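16S rRNA methyltransferase (Streptomyces sp. DSM 40477, PDB 3MQ2) methylates N1 of adenine 1408 in 16S rRNA using S-adenosyl-L-methionine, conferring resistance to aminoglycosides such as kanamycin, neomycin and apramycin. Local coordinates at residues L96-P107 against V129-L140; V115-M126 against W166-W176. All coordinates share one frame; numbering follows the deposited sequence. Where two conformers were deposited one is given.

How the contacts relate
Contact 1 pairs two neighbouring parallel strands in the middle of the seven-stranded sheet, whereas contact 2, farther from the centre of the chain, joins helices and turns that pack on the sheet, together with the first residue of its edge strand 176-184. The two alternate along the sequence: strand 99-105 leads into helix 109-116, and helix 121-128 leads back to 130-131. Backbone-to-backbone hydrogen bonds dominate contact 1, with mostly aliphatic side chains packed on either face of the sheet; in contact 2 side-chain donors reach backbone carbonyls, and its more exposed side carries R124 and R170. W176 ties them together, its ring lying against L102, F136 and V138, while V115 meets L140. Contact 1 alone touches S-adenosyl-L-homocysteine directly.

Contact 1: residues L96-P107 against V129-L140; sequences LSGVGELHVLMP and VCRPGASFLVAL. With SAH (S-adenosyl-L-homocysteine), chain C.
Residues 101-105 run parallel to 134-140, the two strand axes 4.6 Å apart and 10° from aligned, and their backbones alternate as donor and acceptor: L102 N bonds S135 O, L137 N bonds L102 O, V104 N bonds L137 O, and A139 N bonds V104 O. M106 N closes the ladder on A139 O at 2.8 Å. At the other end, beyond the corners at G100 and at P132-G133, V99 forms a separate parallel bridge with C130: V99 N donates to V129 O and R131 N to V99 O.

The side chains alternate between the faces. L105 turns its CD2 branch across L137, meeting L137 CD2 at 3.8 Å, and the same methyl reaches A139 CB at 3.9 Å; a small alanine leaves room for the leucine. On the opposite face C130 SG lies 4.1 Å from both V99 CB and L102 CB, a compact, weakly polar filler among aliphatic groups. V99 and V129 stand side by side, with their CG2 methyls in contact.

G100 CA lies under one face of the R131 guanidinium, toward its rim, 3.4 Å from R131 NH1, an approach open to a residue without a side chain; the charge is paired with D29. E101 has CG anti to the backbone N (chi1 175°), and its extended chain rises from the sheet past S135, E101 CG close to S135 OG, and leans toward H103, where OE1 takes H103 NE2 at 2.6 Å in the imidazole plane while OE2 pairs with R52.

At the C-terminal end L105 O accepts a hydrogen bond from the amino N of S-adenosyl-L-homocysteine at 2.8 Å, as expected where central strands of a Rossmann-like methyltransferase end at the cofactor. Strand 29-34 flanks 99-105, strand 209-216 runs antiparallel beside 134-141, and helix 109-116 packs on V104, P107 and L140.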
loop_
_atom_site.group_PDB
_atom_site.type_symbol
_atom_site.label_atom_id
_atom_site.label_comp_id
_atom_site.label_asym_id
_atom_site.label_seq_id
_atom_site.Cartn_x
_atom_site.Cartn_y
_atom_site.Cartn_z
ATOM N N LEU A 96 -9.360 2.455 10.840
ATOM C CA LEU A 96 -9.625 3.411 9.774
ATOM C C LEU A 96 -10.969 3.098 9.132
ATOM O O LEU A 96 -11.385 1.946 9.065
ATOM C CB LEU A 96 -8.514 3.336 8.718
ATOM C CG LEU A 96 -7.105 3.745 9.157
ATOM C CD1 LEU A 96 -6.042 3.182 8.223
ATOM C CD2 LEU A 96 -6.998 5.254 9.232
ATOM N N SER A 97 -11.650 4.124 8.642
ATOM C CA SER A 97 -12.893 3.884 7.936
ATOM C C SER A 97 -12.991 4.837 6.758
ATOM O O SER A 97 -12.449 5.938 6.801
ATOM C CB SER A 97 -14.081 4.104 8.869
ATOM O OG SER A 97 -14.011 5.400 9.433
ATOM N N GLY A 98 -13.665 4.395 5.707
ATOM C CA GLY A 98 -13.936 5.233 4.551
ATOM C C GLY A 98 -12.741 5.662 3.710
ATOM O O GLY A 98 -12.794 6.687 3.030
ATOM N N VAL A 99 -11.661 4.891 3.745
ATOM C CA VAL A 99 -10.519 5.160 2.865
ATOM C C VAL A 99 -11.000 5.169 1.407
ATOM O O VAL A 99 -11.833 4.351 1.031
ATOM C CB VAL A 99 -9.413 4.104 3.059
ATOM C CG1 VAL A 99 -8.341 4.239 1.977
ATOM C CG2 VAL A 99 -8.800 4.214 4.466
ATOM N N GLY A 100 -10.478 6.093 0.596
ATOM C CA GLY A 100 -10.917 6.240 -0.788
ATOM C C GLY A 100 -9.979 5.683 -1.840
ATOM O O GLY A 100 -10.361 5.506 -3.003
ATOM N N GLU A 101 -8.741 5.416 -1.440
ATOM C CA GLU A 101 -7.747 4.871 -2.357
ATOM C C GLU A 101 -6.754 4.073 -1.529
ATOM O O GLU A 101 -6.278 4.548 -0.492
ATOM C CB GLU A 101 -7.054 6.009 -3.105
ATOM C CG GLU A 101 -5.901 5.565 -4.006
ATOM C CD GLU A 101 -5.474 6.656 -4.969
ATOM O OE1 GLU A 101 -4.361 6.562 -5.526
ATOM O OE2 GLU A 101 -6.255 7.608 -5.176
ATOM N N LEU A 102 -6.491 2.846 -1.966
ATOM C CA LEU A 102 -5.647 1.914 -1.235
ATOM C C LEU A 102 -4.487 1.454 -2.118
ATOM O O LEU A 102 -4.704 1.024 -3.253
ATOM C CB LEU A 102 -6.478 0.704 -0.825
ATOM C CG LEU A 102 -5.720 -0.430 -0.151
ATOM C CD1 LEU A 102 -5.344 -0.003 1.257
ATOM C CD2 LEU A 102 -6.594 -1.673 -0.117
ATOM N N HIS A 103 -3.261 1.562 -1.602
ATOM C CA HIS A 103 -2.071 1.096 -2.319
ATOM C C HIS A 103 -1.395 -0.031 -1.558
ATOM O O HIS A 103 -1.258 0.028 -0.339
ATOM C CB HIS A 103 -1.049 2.226 -2.500
ATOM C CG HIS A 103 -1.539 3.372 -3.321
ATOM N ND1 HIS A 103 -0.774 4.500 -3.546
ATOM C CD2 HIS A 103 -2.715 3.584 -3.959
ATOM C CE1 HIS A 103 -1.453 5.347 -4.293
ATOM N NE2 HIS A 103 -2.635 4.814 -4.562
ATOM N N VAL A 104 -0.979 -1.060 -2.287
ATOM C CA VAL A 104 -0.118 -2.095 -1.723
ATOM C C VAL A 104 1.006 -2.295 -2.720
ATOM O O VAL A 104 0.794 -2.888 -3.784
ATOM C CB VAL A 104 -0.851 -3.434 -1.543
ATOM C CG1 VAL A 104 0.115 -4.492 -0.935
ATOM C CG2 VAL A 104 -2.078 -3.261 -0.646
ATOM N N LEU A 105 2.194 -1.791 -2.402
ATOM C CA LEU A 105 3.259 -1.750 -3.406
ATOM C C LEU A 105 4.403 -2.691 -3.060
ATOM O O LEU A 105 4.972 -2.611 -1.985
ATOM C CB LEU A 105 3.793 -0.324 -3.575
ATOM C CG LEU A 105 2.776 0.787 -3.841
ATOM C CD1 LEU A 105 3.506 2.091 -4.141
ATOM C CD2 LEU A 105 1.863 0.419 -4.995
ATOM N N MET A 106 4.735 -3.581 -3.987
ATOM C CA MET A 106 5.848 -4.523 -3.806
ATOM C C MET A 106 5.773 -5.332 -2.517
ATOM O O MET A 106 6.766 -5.426 -1.799
ATOM C CB MET A 106 7.197 -3.785 -3.833
ATOM C CG MET A 106 7.230 -2.576 -4.723
ATOM S SD MET A 106 7.042 -3.105 -6.426
ATOM C CE MET A 106 8.660 -3.826 -6.692
ATOM N N PRO A 107 4.615 -5.948 -2.229
ATOM C CA PRO A 107 4.510 -6.675 -0.963
ATOM C C PRO A 107 5.374 -7.929 -0.942
ATOM O O PRO A 107 5.661 -8.521 -1.990
ATOM C CB PRO A 107 3.028 -7.060 -0.911
ATOM C CG PRO A 107 2.648 -7.196 -2.363
ATOM C CD PRO A 107 3.379 -6.055 -3.028
ATOM N N VAL A 129 -11.599 -1.174 5.704
ATOM C CA VAL A 129 -11.262 0.214 6.023
ATOM C C VAL A 129 -11.585 1.159 4.872
ATOM O O VAL A 129 -11.451 2.377 5.006
ATOM C CB VAL A 129 -9.774 0.392 6.432
ATOM C CG1 VAL A 129 -9.430 -0.526 7.596
ATOM C CG2 VAL A 129 -8.844 0.148 5.250
ATOM N N CYS A 130 -12.015 0.595 3.752
ATOM C CA CYS A 130 -12.311 1.397 2.567
ATOM C C CYS A 130 -13.802 1.595 2.413
ATOM O O CYS A 130 -14.594 0.734 2.790
ATOM C CB CYS A 130 -11.816 0.696 1.303
ATOM S SG CYS A 130 -10.036 0.534 1.189
ATOM N N ARG A 131 -14.192 2.717 1.823
ATOM C CA ARG A 131 -15.584 2.857 1.418
ATOM C C ARG A 131 -15.823 2.033 0.161
ATOM O O ARG A 131 -14.911 1.826 -0.644
ATOM C CB ARG A 131 -15.949 4.328 1.179
ATOM C CG ARG A 131 -15.199 4.980 0.031
ATOM C CD ARG A 131 -15.918 6.237 -0.480
ATOM N NE ARG A 131 -15.187 6.832 -1.598
ATOM C CZ ARG A 131 -14.175 7.678 -1.443
ATOM N NH1 ARG A 131 -13.797 8.025 -0.219
ATOM N NH2 ARG A 131 -13.542 8.174 -2.502
ATOM N N PRO A 132 -17.061 1.564 -0.023
ATOM C CA PRO A 132 -17.401 0.968 -1.312
ATOM C C PRO A 132 -17.122 1.994 -2.409
ATOM O O PRO A 132 -17.467 3.170 -2.247
ATOM C CB PRO A 132 -18.908 0.720 -1.194
ATOM C CG PRO A 132 -19.175 0.633 0.280
ATOM C CD PRO A 132 -18.199 1.596 0.908
ATOM N N GLY A 133 -16.489 1.562 -3.493
ATOM C CA GLY A 133 -16.139 2.453 -4.587
ATOM C C GLY A 133 -14.712 2.969 -4.517
ATOM O O GLY A 133 -14.231 3.606 -5.459
ATOM N N ALA A 134 -14.027 2.702 -3.404
ATOM C CA ALA A 134 -12.618 3.066 -3.269
ATOM C C ALA A 134 -11.802 2.436 -4.389
ATOM O O ALA A 134 -12.090 1.325 -4.818
ATOM C CB ALA A 134 -12.072 2.583 -1.913
ATOM N N SER A 135 -10.768 3.133 -4.845
ATOM C CA SER A 135 -9.868 2.567 -5.843
ATOM C C SER A 135 -8.738 1.832 -5.150
ATOM O O SER A 135 -8.395 2.144 -4.016
ATOM C CB SER A 135 -9.285 3.662 -6.738
ATOM O OG SER A 135 -8.460 4.543 -5.998
ATOM N N PHE A 136 -8.158 0.860 -5.841
ATOM C CA PHE A 136 -6.982 0.163 -5.307
ATOM C C PHE A 136 -5.924 -0.047 -6.373
ATOM O O PHE A 136 -6.231 -0.138 -7.569
ATOM C CB PHE A 136 -7.338 -1.173 -4.640
ATOM C CG PHE A 136 -7.734 -2.276 -5.597
ATOM C CD1 PHE A 136 -6.774 -3.021 -6.277
ATOM C CD2 PHE A 136 -9.074 -2.596 -5.773
ATOM C CE1 PHE A 136 -7.156 -4.055 -7.133
ATOM C CE2 PHE A 136 -9.460 -3.618 -6.617
ATOM C CZ PHE A 136 -8.504 -4.353 -7.299
ATOM N N LEU A 137 -4.680 -0.121 -5.911
ATOM C CA LEU A 137 -3.536 -0.490 -6.721
ATOM C C LEU A 137 -2.730 -1.501 -5.927
ATOM O O LEU A 137 -2.269 -1.203 -4.817
ATOM C CB LEU A 137 -2.673 0.734 -6.997
ATOM C CG LEU A 137 -1.253 0.463 -7.483
ATOM C CD1 LEU A 137 -1.254 -0.291 -8.810
ATOM C CD2 LEU A 137 -0.528 1.780 -7.611
ATOM N N VAL A 138 -2.582 -2.701 -6.475
ATOM C CA VAL A 138 -1.655 -3.682 -5.923
ATOM C C VAL A 138 -0.553 -3.855 -6.949
ATOM O O VAL A 138 -0.814 -4.259 -8.082
ATOM C CB VAL A 138 -2.317 -5.049 -5.670
ATOM C CG1 VAL A 138 -1.267 -6.061 -5.223
ATOM C CG2 VAL A 138 -3.426 -4.939 -4.619
ATOM N N ALA A 139 0.677 -3.526 -6.575
ATOM C CA ALA A 139 1.764 -3.630 -7.540
ATOM C C ALA A 139 2.618 -4.806 -7.117
ATOM O O ALA A 139 3.357 -4.732 -6.129
ATOM C CB ALA A 139 2.569 -2.359 -7.580
ATOM N N LEU A 140 2.482 -5.911 -7.841
ATOM C CA LEU A 140 3.192 -7.129 -7.471
ATOM C C LEU A 140 4.628 -7.077 -7.963
ATOM O O LEU A 140 4.879 -6.776 -9.122
ATOM C CB LEU A 140 2.513 -8.352 -8.078
ATOM C CG LEU A 140 1.112 -8.689 -7.592
ATOM C CD1 LEU A 140 0.614 -9.931 -8.311
ATOM C CD2 LEU A 140 1.089 -8.892 -6.070
HETATM N N SAH C . 5.796 -0.517 -0.326
HETATM C CA SAH C . 7.138 -0.194 0.125
HETATM C CB SAH C . 7.760 -1.361 0.889
HETATM C CG SAH C . 7.558 -2.722 0.232
HETATM S SD SAH C . 8.623 -3.983 0.977
HETATM C C SAH C . 7.994 0.166 -1.074
HETATM O O SAH C . 9.143 0.584 -0.931
HETATM O OXT SAH C . 7.537 0.035 -2.210
HETATM C "C5'" SAH C . 7.131 -4.714 1.698
HETATM C "C4'" SAH C . 6.789 -4.090 3.047
HETATM O "O4'" SAH C . 5.607 -4.686 3.540
HETATM C "C3'" SAH C . 7.863 -4.328 4.110
HETATM O "O3'" SAH C . 8.205 -3.099 4.702
HETATM C "C2'" SAH C . 7.223 -5.194 5.172
HETATM O "O2'" SAH C . 7.606 -4.780 6.472
HETATM C "C1'" SAH C . 5.750 -4.939 4.925
HETATM N N9 SAH C . 4.870 -6.053 5.299
HETATM C C8 SAH C . 4.953 -7.376 4.954
HETATM N N7 SAH C . 3.900 -8.025 5.526
HETATM C C5 SAH C . 3.162 -7.116 6.215
HETATM C C6 SAH C . 2.005 -7.213 6.973
HETATM N N6 SAH C . 1.390 -8.382 7.132
HETATM N N1 SAH C . 1.491 -6.076 7.553
HETATM C C2 SAH C . 2.111 -4.855 7.394
HETATM N N3 SAH C . 3.265 -4.757 6.650
HETATM C C4 SAH C . 3.764 -5.876 6.071
HETATM O O HOH W 1 -14.834 1.757 5.855
HETATM O O HOH W 2 -15.352 7.782 2.490
#

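Contact 2: residues V115-M126 against W166-W176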
loop_
_atom_site.group_PDB
_atom_site.type_symbol
_atom_site.label_atom_id
_atom_site.label_comp_id
_atom_site.label_asym_id
_atom_site.label_seq_id
_atom_site.Cartn_x
_atom_site.Cartn_y
_atom_site.Cartn_z
ATOM N N VAL A 115 -2.453 -10.806 -0.688
ATOM C CA VAL A 115 -2.943 -10.222 -1.935
ATOM C C VAL A 115 -3.000 -11.202 -3.102
ATOM O O VAL A 115 -3.481 -10.847 -4.177
ATOM C CB VAL A 115 -2.219 -8.916 -2.334
ATOM C CG1 VAL A 115 -2.423 -7.866 -1.250
ATOM C CG2 VAL A 115 -0.739 -9.158 -2.618
ATOM N N LEU A 116 -2.542 -12.435 -2.887
ATOM C CA LEU A 116 -2.769 -13.500 -3.868
ATOM C C LEU A 116 -4.141 -14.138 -3.663
ATOM O O LEU A 116 -4.663 -14.821 -4.547
ATOM C CB LEU A 116 -1.664 -14.559 -3.815
ATOM C CG LEU A 116 -0.293 -14.015 -4.234
ATOM C CD1 LEU A 116 0.791 -15.079 -4.132
ATOM C CD2 LEU A 116 -0.350 -13.429 -5.632
ATOM N N GLY A 117 -4.714 -13.912 -2.489
ATOM C CA GLY A 117 -6.101 -14.256 -2.234
ATOM C C GLY A 117 -6.469 -15.727 -2.193
ATOM O O GLY A 117 -7.623 -16.072 -2.461
ATOM N N SER A 118 -5.519 -16.594 -1.851
ATOM C CA SER A 118 -5.841 -18.013 -1.691
ATOM C C SER A 118 -6.827 -18.152 -0.539
ATOM O O SER A 118 -7.721 -19.001 -0.559
ATOM C CB SER A 118 -4.582 -18.848 -1.453
ATOM O OG SER A 118 -3.812 -18.332 -0.381
ATOM N N SER A 119 -6.650 -17.299 0.463
ATOM C CA SER A 119 -7.646 -17.078 1.498
ATOM C C SER A 119 -8.079 -15.623 1.375
ATOM O O SER A 119 -7.257 -14.757 1.065
ATOM C CB SER A 119 -7.045 -17.337 2.878
ATOM O OG SER A 119 -7.903 -16.876 3.903
ATOM N N PRO A 120 -9.370 -15.344 1.593
ATOM C CA PRO A 120 -9.859 -13.973 1.408
ATOM C C PRO A 120 -9.738 -13.061 2.634
ATOM O O PRO A 120 -10.066 -11.877 2.518
ATOM C CB PRO A 120 -11.344 -14.189 1.092
ATOM C CG PRO A 120 -11.691 -15.418 1.862
ATOM C CD PRO A 120 -10.473 -16.308 1.754
ATOM N N GLU A 121 -9.269 -13.577 3.771
ATOM C CA GLU A 121 -9.322 -12.819 5.019
ATOM C C GLU A 121 -8.557 -11.500 4.986
ATOM O O GLU A 121 -9.063 -10.476 5.428
ATOM C CB GLU A 121 -8.860 -13.671 6.204
ATOM C CG GLU A 121 -9.866 -14.731 6.614
ATOM C CD GLU A 121 -9.309 -16.136 6.519
ATOM O OE1 GLU A 121 -8.081 -16.280 6.350
ATOM O OE2 GLU A 121 -10.100 -17.099 6.614
ATOM N N MET A 122 -7.336 -11.517 4.472
ATOM C CA MET A 122 -6.581 -10.270 4.478
ATOM C C MET A 122 -7.181 -9.237 3.530
ATOM O O MET A 122 -7.273 -8.061 3.874
ATOM C CB MET A 122 -5.109 -10.478 4.159
ATOM C CG MET A 122 -4.306 -9.205 4.428
ATOM S SD MET A 122 -2.547 -9.432 4.193
ATOM C CE MET A 122 -2.116 -10.304 5.678
ATOM N N LEU A 123 -7.562 -9.669 2.333
ATOM C CA LEU A 123 -8.206 -8.755 1.379
ATOM C C LEU A 123 -9.477 -8.159 1.980
ATOM O O LEU A 123 -9.764 -6.970 1.823
ATOM C CB LEU A 123 -8.518 -9.466 0.058
ATOM C CG LEU A 123 -7.296 -9.776 -0.806
ATOM C CD1 LEU A 123 -7.638 -10.766 -1.926
ATOM C CD2 LEU A 123 -6.762 -8.470 -1.378
ATOM N N ARG A 124 -10.237 -8.989 2.683
ATOM C CA ARG A 124 -11.453 -8.502 3.333
ATOM C C ARG A 124 -11.157 -7.495 4.432
ATOM O O ARG A 124 -11.914 -6.542 4.623
ATOM C CB ARG A 124 -12.273 -9.669 3.893
ATOM C CG ARG A 124 -12.961 -10.478 2.810
ATOM C CD ARG A 124 -13.873 -11.553 3.401
ATOM N NE ARG A 124 -14.547 -12.313 2.352
ATOM C CZ ARG A 124 -14.876 -13.597 2.445
ATOM N NH1 ARG A 124 -14.611 -14.276 3.553
ATOM N NH2 ARG A 124 -15.483 -14.201 1.430
ATOM N N GLY A 125 -10.065 -7.709 5.161
ATOM C CA GLY A 125 -9.690 -6.795 6.226
ATOM C C GLY A 125 -9.292 -5.439 5.669
ATOM O O GLY A 125 -9.578 -4.401 6.268
ATOM N N MET A 126 -8.613 -5.449 4.522
ATOM C CA MET A 126 -8.216 -4.205 3.885
ATOM C C MET A 126 -9.439 -3.514 3.289
ATOM O O MET A 126 -9.575 -2.293 3.387
ATOM C CB MET A 126 -7.132 -4.452 2.830
ATOM C CG MET A 126 -5.752 -4.660 3.466
ATOM S SD MET A 126 -4.406 -4.721 2.255
ATOM C CE MET A 126 -4.761 -6.308 1.501
ATOM N N TRP A 166 -7.403 -16.239 -12.871
ATOM C CA TRP A 166 -7.505 -16.831 -11.535
ATOM C C TRP A 166 -7.435 -15.853 -10.355
ATOM O O TRP A 166 -7.835 -16.204 -9.245
ATOM C CB TRP A 166 -6.522 -18.005 -11.340
ATOM C CG TRP A 166 -5.032 -17.693 -11.417
ATOM C CD1 TRP A 166 -4.217 -17.849 -12.504
ATOM C CD2 TRP A 166 -4.185 -17.227 -10.352
ATOM N NE1 TRP A 166 -2.927 -17.493 -12.190
ATOM C CE2 TRP A 166 -2.881 -17.104 -10.877
ATOM C CE3 TRP A 166 -4.407 -16.886 -9.012
ATOM C CZ2 TRP A 166 -1.802 -16.659 -10.109
ATOM C CZ3 TRP A 166 -3.332 -16.444 -8.251
ATOM C CH2 TRP A 166 -2.046 -16.335 -8.803
ATOM N N LEU A 167 -6.933 -14.641 -10.580
ATOM C CA LEU A 167 -6.905 -13.641 -9.506
ATOM C C LEU A 167 -8.232 -12.904 -9.389
ATOM O O LEU A 167 -8.711 -12.655 -8.287
ATOM C CB LEU A 167 -5.762 -12.642 -9.690
ATOM C CG LEU A 167 -4.403 -13.099 -9.160
ATOM C CD1 LEU A 167 -3.326 -12.071 -9.466
ATOM C CD2 LEU A 167 -4.490 -13.359 -7.662
ATOM N N ALA A 168 -8.830 -12.548 -10.521
ATOM C CA ALA A 168 -10.088 -11.805 -10.482
ATOM C C ALA A 168 -11.160 -12.498 -9.630
ATOM O O ALA A 168 -11.789 -11.856 -8.790
ATOM C CB ALA A 168 -10.606 -11.520 -11.892
ATOM N N PRO A 169 -11.375 -13.807 -9.850
ATOM C CA PRO A 169 -12.404 -14.524 -9.087
ATOM C C PRO A 169 -12.122 -14.478 -7.597
ATOM O O PRO A 169 -13.044 -14.282 -6.805
ATOM C CB PRO A 169 -12.277 -15.963 -9.592
ATOM C CG PRO A 169 -11.702 -15.837 -10.943
ATOM C CD PRO A 169 -10.777 -14.658 -10.896
ATOM N N ARG A 170 -10.859 -14.659 -7.219
ATOM C CA ARG A 170 -10.467 -14.605 -5.816
ATOM C C ARG A 170 -10.692 -13.224 -5.229
ATOM O O ARG A 170 -11.123 -13.089 -4.084
ATOM C CB ARG A 170 -8.990 -14.966 -5.653
ATOM C CG ARG A 170 -8.644 -16.390 -6.015
ATOM C CD ARG A 170 -7.161 -16.626 -5.826
ATOM N NE ARG A 170 -6.827 -18.046 -5.836
ATOM C CZ ARG A 170 -5.644 -18.532 -5.483
ATOM N NH1 ARG A 170 -4.675 -17.710 -5.092
ATOM N NH2 ARG A 170 -5.431 -19.840 -5.524
ATOM N N TYR A 171 -10.372 -12.192 -6.002
ATOM C CA TYR A 171 -10.569 -10.830 -5.528
ATOM C C TYR A 171 -12.058 -10.561 -5.315
ATOM O O TYR A 171 -12.446 -9.977 -4.301
ATOM C CB TYR A 171 -9.940 -9.821 -6.495
ATOM C CG TYR A 171 -8.492 -9.514 -6.185
ATOM C CD1 TYR A 171 -7.604 -10.526 -5.849
ATOM C CD2 TYR A 171 -8.016 -8.210 -6.218
ATOM C CE1 TYR A 171 -6.277 -10.252 -5.556
ATOM C CE2 TYR A 171 -6.692 -7.923 -5.933
ATOM C CZ TYR A 171 -5.826 -8.949 -5.607
ATOM O OH TYR A 171 -4.516 -8.656 -5.310
ATOM N N ALA A 172 -12.885 -11.009 -6.262
ATOM C CA ALA A 172 -14.330 -10.807 -6.164
ATOM C C ALA A 172 -14.909 -11.452 -4.909
ATOM O O ALA A 172 -15.771 -10.871 -4.256
ATOM C CB ALA A 172 -15.044 -11.342 -7.407
ATOM N N GLU A 173 -14.435 -12.651 -4.578
ATOM C CA GLU A 173 -14.881 -13.351 -3.372
ATOM C C GLU A 173 -14.625 -12.505 -2.128
ATOM O O GLU A 173 -15.354 -12.600 -1.137
ATOM C CB GLU A 173 -14.144 -14.682 -3.222
ATOM C CG GLU A 173 -14.250 -15.612 -4.419
ATOM C CD GLU A 173 -13.309 -16.801 -4.314
ATOM O OE1 GLU A 173 -13.175 -17.546 -5.308
ATOM O OE2 GLU A 173 -12.703 -16.988 -3.236
ATOM N N ALA A 174 -13.585 -11.681 -2.186
ATOM C CA ALA A 174 -13.173 -10.881 -1.040
ATOM C C ALA A 174 -13.688 -9.450 -1.135
ATOM O O ALA A 174 -13.377 -8.620 -0.291
ATOM C CB ALA A 174 -11.653 -10.887 -0.903
ATOM N N GLY A 175 -14.468 -9.166 -2.174
ATOM C CA GLY A 175 -15.050 -7.847 -2.342
ATOM C C GLY A 175 -14.182 -6.832 -3.070
ATOM O O GLY A 175 -14.376 -5.630 -2.905
ATOM N N TRP A 176 -13.215 -7.307 -3.852
ATOM C CA TRP A 176 -12.421 -6.430 -4.712
ATOM C C TRP A 176 -12.757 -6.681 -6.173
ATOM O O TRP A 176 -12.699 -7.813 -6.639
ATOM C CB TRP A 176 -10.921 -6.673 -4.541
ATOM C CG TRP A 176 -10.354 -6.362 -3.181
ATOM C CD1 TRP A 176 -10.921 -6.621 -1.961
ATOM C CD2 TRP A 176 -9.088 -5.747 -2.918
ATOM N NE1 TRP A 176 -10.072 -6.199 -0.950
ATOM C CE2 TRP A 176 -8.941 -5.658 -1.515
ATOM C CE3 TRP A 176 -8.054 -5.271 -3.735
ATOM C CZ2 TRP A 176 -7.814 -5.109 -0.916
ATOM C CZ3 TRP A 176 -6.928 -4.721 -3.135
ATOM C CH2 TRP A 176 -6.820 -4.643 -1.740
HETATM O O HOH W 3 -10.256 -14.795 -2.024
#
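L123 and W176 meet by apolar contact and hydrogen bond together. L123 CD2 sits over the indole face, 3.6 Å from the centroid of the six-membered ring, while its CD1 makes an off-centre CH-pi contact with Y171; a branched leucine can thus serve two rings at once. M126 CB abuts the indole edge. Small A174, in the turn after helix 160-173, lets that turn press on the start of helix 121-128, its CB 3.6 Å from L123 CB and also touching P120 CB.

Four side-chain donors take backbone carbonyls. W176 NE1 reaches L123 O at 2.9 Å from above the carbonyl plane, satisfying the one polar atom of a buried indole. Y171 OH donates to V115 O at 2.7 Å, in the carbonyl plane and on a lone pair. R170, extended from CG to NE, brings NH1 to L116 O (2.9 Å, N-H...O 160°), its guanidinium held between S118 CA on one face and W166 CE3 on the other; NH1 also bonds H155. R124 NH2 bonds E173 O at the surface.

A water bridges G117 O and R170 O. G117, close against R170 where a residue without a side chain fits, has positive phi and is the first to leave helical geometry after helix 109-116.

Helix 160-173 closes with a Schellman motif at G175, then leads through W176 into strand 176-184, the edge strand of the Rossmann-like sheet, while Y171 and W176 pack on strand 134-141.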